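Local coordinates for uncharacterized protein lp_2219 (Lactobacillus plantarum, PDB 3HFQ), which is of unknown function but belongs to the seven-bladed beta-propeller lactonase family, which suggests, without proving, an enzymatic role on a lactone, at residues 12-17 and 331-336; 277-282 and 319-324. The protein carries 1 engineered substitution. One frame throughout, in Å; residues are numbered along the deposited sequence.

How the contacts relate
From the N terminus, the chain lays down the three outer strands of one blade, and the loop between the first two, 2-9 and 17-24, carries 12-17. It then circles through five four-stranded blades, the last ending in strand 275-282, where 277-282 lies. Contact 2 closes a short loop from there to 319-324, at the start of outer strand 322-330 of the next blade. Only beyond that strand does 331-336 meet 12-17, so contact 1 closes nearly the whole chain and contact 2 is nested within it. Their centres are about 27 Å apart. Contact 2 ties two successive blades together; contact 1 joins the chain's two ends at ring closure.

Contact 1 (12-17 and 331-336)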
loop_
_atom_site.group_PDB
_atom_site.type_symbol
_atom_site.label_atom_id
_atom_site.label_comp_id
_atom_site.label_asym_id
_atom_site.label_seq_id
_atom_site.Cartn_x
_atom_site.Cartn_y
_atom_site.Cartn_z
ATOM N N LYS A 12 2.395 18.241 6.062
ATOM C CA LYS A 12 1.490 19.369 6.236
ATOM C C LYS A 12 1.610 20.029 7.607
ATOM O O LYS A 12 1.095 21.129 7.810
ATOM C CB LYS A 12 0.043 18.913 6.011
ATOM C CG LYS A 12 -0.228 18.389 4.604
ATOM C CD LYS A 12 -1.686 17.983 4.404
ATOM C CE LYS A 12 -2.040 16.717 5.174
ATOM N NZ LYS A 12 -3.424 16.242 4.867
ATOM N N LYS A 13 2.286 19.368 8.543
ATOM C CA LYS A 13 2.442 19.918 9.885
ATOM C C LYS A 13 3.878 19.991 10.398
ATOM O O LYS A 13 4.442 21.080 10.512
ATOM C CB LYS A 13 1.582 19.131 10.882
ATOM C CG LYS A 13 0.083 19.303 10.657
ATOM C CD LYS A 13 -0.754 18.589 11.711
ATOM C CE LYS A 13 -0.743 17.081 11.524
ATOM N NZ LYS A 13 -1.606 16.397 12.528
ATOM N N THR A 14 4.474 18.846 10.710
ATOM C CA THR A 14 5.835 18.846 11.233
ATOM C C THR A 14 6.841 17.953 10.509
ATOM O O THR A 14 8.047 18.107 10.691
ATOM C CB THR A 14 5.845 18.454 12.720
ATOM O OG1 THR A 14 7.197 18.408 13.189
ATOM C CG2 THR A 14 5.202 17.095 12.917
ATOM N N SER A 15 6.354 17.022 9.697
ATOM C CA SER A 15 7.243 16.117 8.968
ATOM C C SER A 15 8.100 16.845 7.933
ATOM O O SER A 15 7.646 17.799 7.304
ATOM C CB SER A 15 6.428 15.031 8.264
ATOM O OG SER A 15 7.252 14.250 7.417
ATOM N N GLN A 16 9.334 16.385 7.755
ATOM C CA GLN A 16 10.237 16.986 6.777
ATOM C C GLN A 16 10.479 16.064 5.586
ATOM O O GLN A 16 11.277 16.382 4.699
ATOM C CB GLN A 16 11.576 17.341 7.428
ATOM C CG GLN A 16 11.494 18.474 8.429
ATOM C CD GLN A 16 12.841 18.802 9.034
ATOM O OE1 GLN A 16 13.497 17.942 9.621
ATOM N NE2 GLN A 16 13.265 20.053 8.894
ATOM N N GLY A 17 9.798 14.921 5.564
ATOM C CA GLY A 17 9.967 14.004 4.450
ATOM C C GLY A 17 9.963 12.527 4.796
ATOM O O GLY A 17 9.099 12.045 5.533
ATOM N N VAL A 331 6.950 9.285 14.727
ATOM C CA VAL A 331 7.129 9.327 13.280
ATOM C C VAL A 331 6.074 10.336 12.852
ATOM O O VAL A 331 4.884 10.018 12.812
ATOM C CB VAL A 331 6.811 7.980 12.594
ATOM C CG1 VAL A 331 6.874 8.154 11.075
ATOM C CG2 VAL A 331 7.803 6.911 13.036
ATOM N N PRO A 332 6.494 11.567 12.530
ATOM C CA PRO A 332 5.548 12.608 12.120
ATOM C C PRO A 332 4.716 12.348 10.869
ATOM O O PRO A 332 5.251 12.089 9.794
ATOM C CB PRO A 332 6.439 13.845 11.984
ATOM C CG PRO A 332 7.755 13.272 11.584
ATOM C CD PRO A 332 7.878 12.071 12.497
ATOM N N GLU A 333 3.397 12.421 11.035
ATOM C CA GLU A 333 2.457 12.241 9.935
ATOM C C GLU A 333 2.709 10.966 9.126
ATOM O O GLU A 333 2.515 10.954 7.912
ATOM C CB GLU A 333 2.529 13.460 9.005
ATOM C CG GLU A 333 2.436 14.807 9.726
ATOM C CD GLU A 333 2.530 15.994 8.776
ATOM O OE1 GLU A 333 1.662 16.116 7.887
ATOM O OE2 GLU A 333 3.470 16.800 8.919
ATOM N N GLY A 334 3.126 9.897 9.798
ATOM C CA GLY A 334 3.416 8.644 9.114
ATOM C C GLY A 334 2.251 7.976 8.405
ATOM O O GLY A 334 1.189 7.786 8.999
ATOM N N VAL A 335 2.456 7.601 7.140
ATOM C CA VAL A 335 1.413 6.951 6.347
ATOM C C VAL A 335 1.907 5.819 5.434
ATOM O O VAL A 335 1.145 5.294 4.620
ATOM C CB VAL A 335 0.653 7.977 5.478
ATOM C CG1 VAL A 335 -0.151 8.919 6.373
ATOM C CG2 VAL A 335 1.637 8.769 4.613
ATOM N N CYS A 336 3.178 5.452 5.554
ATOM C CA CYS A 336 3.728 4.363 4.745
ATOM C C CYS A 336 4.863 3.673 5.477
ATOM O O CYS A 336 5.750 4.326 6.024
ATOM C CB CYS A 336 4.234 4.881 3.393
ATOM S SG CYS A 336 4.901 3.581 2.295
#
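The carboxylate of E333 is grasped by four successive backbone amides of K12, K13, T14 and S15, a clear example of a loop wrapped round one acidic group. OE1 takes the amide of K12 on its syn lone pair, with K12 N 2.9 Å from E333 OE1. The three remaining amides share OE2: K13 N and T14 N each lie 2.9 Å from E333 OE2 and come in above the carboxylate plane, while S15 N, 3.0 Å from E333 OE2, arrives on the anti side in the straightest bond of the set, at 167°. Beyond CG the glutamate is extended (chi2 179°), which carries the carboxylate up to the curved backbone. Four N-H groups are likely to stabilise its negative charge and to fix its rotation. K12 NZ and K13 NZ remain 5.9 and 5.7 Å from E333 OE1, too far to pair, though their charge may still favour the carboxylate; K12 also makes a cation-pi contact with Y10.

Beside this polar grip, P332 packs against the loop. Its CB meets CG2 of T14 at 3.6 Å, the two side chains crossing at about a right angle, and its CG lies 4.0 Å from CB of S15. That same CB of S15 sits 3.5 Å from P332 O. The hydroxyl of S15 accepts from G17 N in an ST turn and also hydrogen-bonds to T9.

P332 and E333 are the central pair of a type II turn between outer strand 322-330 of the last blade and strand 334-339. The latter pairs with strand 2-9, completing the blade to which loop 12-17 belongs.

Contact 2 (277-282 and 319-324); sequences LIQQIS and SGKLSL
Q279 uses its side-chain amide as though it were a strand peptide, bonding to both the N-H and the C=O of a single residue, L322. Q279 OE1 receives L322 N at 2.7 Å, in the carbonyl plane on a lone pair, with a nearly linear N-H...O angle of 172°. In return, Q279 NE2 donates to L322 O at 2.9 Å; the acceptor lies close to the glutamine's amide plane, although the donor is tilted from the carbonyl plane of L322. Two bonds on one flat group hold its rotation. The chain reaches that far because CG stands anti to the backbone N (chi1 176°) and the rest continues extended. A leucine at Q279 would probably leave both the N-H and the C=O of L322 without these partners and lose the polar tie between the strands.

Apolar groups lie to both sides of this pair along the strand. CD1 of I281 rests 3.7 Å from L322 O, and CG2 of I281 approaches CD1 of L322 at 4.1 Å, the side chains crossing at about a right angle. At the other end K321, extended, crosses I278 at a slant, its CG 4.0 Å from I278 CD1 and its CE 3.5 Å from I278 O, while I278 CD1 also touches S319 O at 3.6 Å. Next to this, an ST turn from S319 OG to K321 N shapes the approach to the strand.

A classic beta bulge at I278 and Q279, opposite V266 of strand 263-269, interrupts the regular pairing, and Y313 and Y255 add bulk beside I281 and L322. The two strands run 21° from parallel with axes 8.3 Å apart, too far for direct sheet pairing: they are the outermost strands of adjacent blades, bridged by side chains at the rim of a seven-bladed beta-propeller.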
loop_
_atom_site.group_PDB
_atom_site.type_symbol
_atom_site.label_atom_id
_atom_site.label_comp_id
_atom_site.label_asym_id
_atom_site.label_seq_id
_atom_site.Cartn_x
_atom_site.Cartn_y
_atom_site.Cartn_z
ATOM N N LEU A 277 -12.151 -14.104 10.873
ATOM C CA LEU A 277 -11.585 -13.097 11.770
ATOM C C LEU A 277 -11.142 -13.761 13.068
ATOM O O LEU A 277 -11.940 -14.417 13.734
ATOM C CB LEU A 277 -12.627 -12.023 12.091
ATOM C CG LEU A 277 -12.167 -10.889 13.011
ATOM C CD1 LEU A 277 -11.167 -10.018 12.271
ATOM C CD2 LEU A 277 -13.363 -10.066 13.452
ATOM N N ILE A 278 -9.874 -13.596 13.431
ATOM C CA ILE A 278 -9.381 -14.205 14.659
ATOM C C ILE A 278 -8.854 -13.195 15.676
ATOM O O ILE A 278 -8.599 -13.553 16.827
ATOM C CB ILE A 278 -8.277 -15.255 14.374
ATOM C CG1 ILE A 278 -7.065 -14.590 13.721
ATOM C CG2 ILE A 278 -8.824 -16.355 13.469
ATOM C CD1 ILE A 278 -5.841 -15.480 13.682
ATOM N N GLN A 279 -8.690 -11.941 15.262
ATOM C CA GLN A 279 -8.201 -10.916 16.180
ATOM C C GLN A 279 -8.382 -9.474 15.702
ATOM O O GLN A 279 -8.298 -9.178 14.512
ATOM C CB GLN A 279 -6.714 -11.153 16.503
ATOM C CG GLN A 279 -6.088 -10.061 17.385
ATOM C CD GLN A 279 -4.618 -10.306 17.712
ATOM O OE1 GLN A 279 -3.850 -10.774 16.872
ATOM N NE2 GLN A 279 -4.219 -9.963 18.933
ATOM N N GLN A 280 -8.648 -8.591 16.661
ATOM C CA GLN A 280 -8.795 -7.156 16.435
ATOM C C GLN A 280 -7.881 -6.547 17.497
ATOM O O GLN A 280 -8.121 -6.723 18.690
ATOM C CB GLN A 280 -10.237 -6.698 16.686
ATOM C CG GLN A 280 -11.240 -7.032 15.585
ATOM C CD GLN A 280 -11.197 -6.063 14.416
ATOM O OE1 GLN A 280 -12.031 -6.134 13.508
ATOM N NE2 GLN A 280 -10.225 -5.151 14.426
ATOM N N ILE A 281 -6.828 -5.852 17.077
ATOM C CA ILE A 281 -5.900 -5.259 18.037
ATOM C C ILE A 281 -5.636 -3.788 17.745
ATOM O O ILE A 281 -5.352 -3.406 16.610
ATOM C CB ILE A 281 -4.567 -6.050 18.068
ATOM C CG1 ILE A 281 -3.640 -5.483 19.146
ATOM C CG2 ILE A 281 -3.909 -6.020 16.691
ATOM C CD1 ILE A 281 -2.463 -6.383 19.470
ATOM N N SER A 282 -5.747 -2.960 18.778
ATOM C CA SER A 282 -5.535 -1.527 18.632
ATOM C C SER A 282 -4.156 -1.202 18.073
ATOM O O SER A 282 -3.181 -1.895 18.366
ATOM C CB SER A 282 -5.704 -0.833 19.988
ATOM O OG SER A 282 -5.372 0.542 19.900
ATOM N N SER A 319 0.256 -19.098 14.916
ATOM C CA SER A 319 -1.117 -18.642 15.142
ATOM C C SER A 319 -1.456 -17.369 14.373
ATOM O O SER A 319 -2.629 -17.066 14.155
ATOM C CB SER A 319 -1.347 -18.379 16.627
ATOM O OG SER A 319 -0.732 -17.159 17.019
ATOM N N GLY A 320 -0.428 -16.620 13.987
ATOM C CA GLY A 320 -0.636 -15.384 13.250
ATOM C C GLY A 320 -1.098 -14.210 14.098
ATOM O O GLY A 320 -1.190 -13.083 13.607
ATOM N N LYS A 321 -1.378 -14.454 15.373
ATOM C CA LYS A 321 -1.845 -13.384 16.246
ATOM C C LYS A 321 -0.753 -12.411 16.683
ATOM O O LYS A 321 0.436 -12.734 16.677
ATOM C CB LYS A 321 -2.570 -13.974 17.459
ATOM C CG LYS A 321 -3.859 -14.696 17.065
ATOM C CD LYS A 321 -4.700 -15.084 18.270
ATOM C CE LYS A 321 -6.022 -15.696 17.826
ATOM N NZ LYS A 321 -6.887 -16.076 18.981
ATOM N N LEU A 322 -1.176 -11.210 17.065
ATOM C CA LEU A 322 -0.250 -10.159 17.469
ATOM C C LEU A 322 -0.369 -9.759 18.938
ATOM O O LEU A 322 -1.402 -9.968 19.574
ATOM C CB LEU A 322 -0.487 -8.918 16.598
ATOM C CG LEU A 322 -0.623 -9.135 15.084
ATOM C CD1 LEU A 322 -1.014 -7.818 14.410
ATOM C CD2 LEU A 322 0.680 -9.673 14.513
ATOM N N SER A 323 0.704 -9.181 19.465
ATOM C CA SER A 323 0.724 -8.702 20.842
ATOM C C SER A 323 1.640 -7.486 20.896
ATOM O O SER A 323 2.721 -7.478 20.301
ATOM C CB SER A 323 1.209 -9.795 21.807
ATOM O OG SER A 323 2.562 -10.138 21.580
ATOM N N LEU A 324 1.187 -6.455 21.600
ATOM C CA LEU A 324 1.934 -5.211 21.729
ATOM C C LEU A 324 3.316 -5.354 22.363
ATOM O O LEU A 324 3.484 -6.050 23.362
ATOM C CB LEU A 324 1.110 -4.205 22.541
ATOM C CG LEU A 324 1.711 -2.818 22.788
ATOM C CD1 LEU A 324 1.948 -2.121 21.458
ATOM C CD2 LEU A 324 0.769 -1.997 23.658
#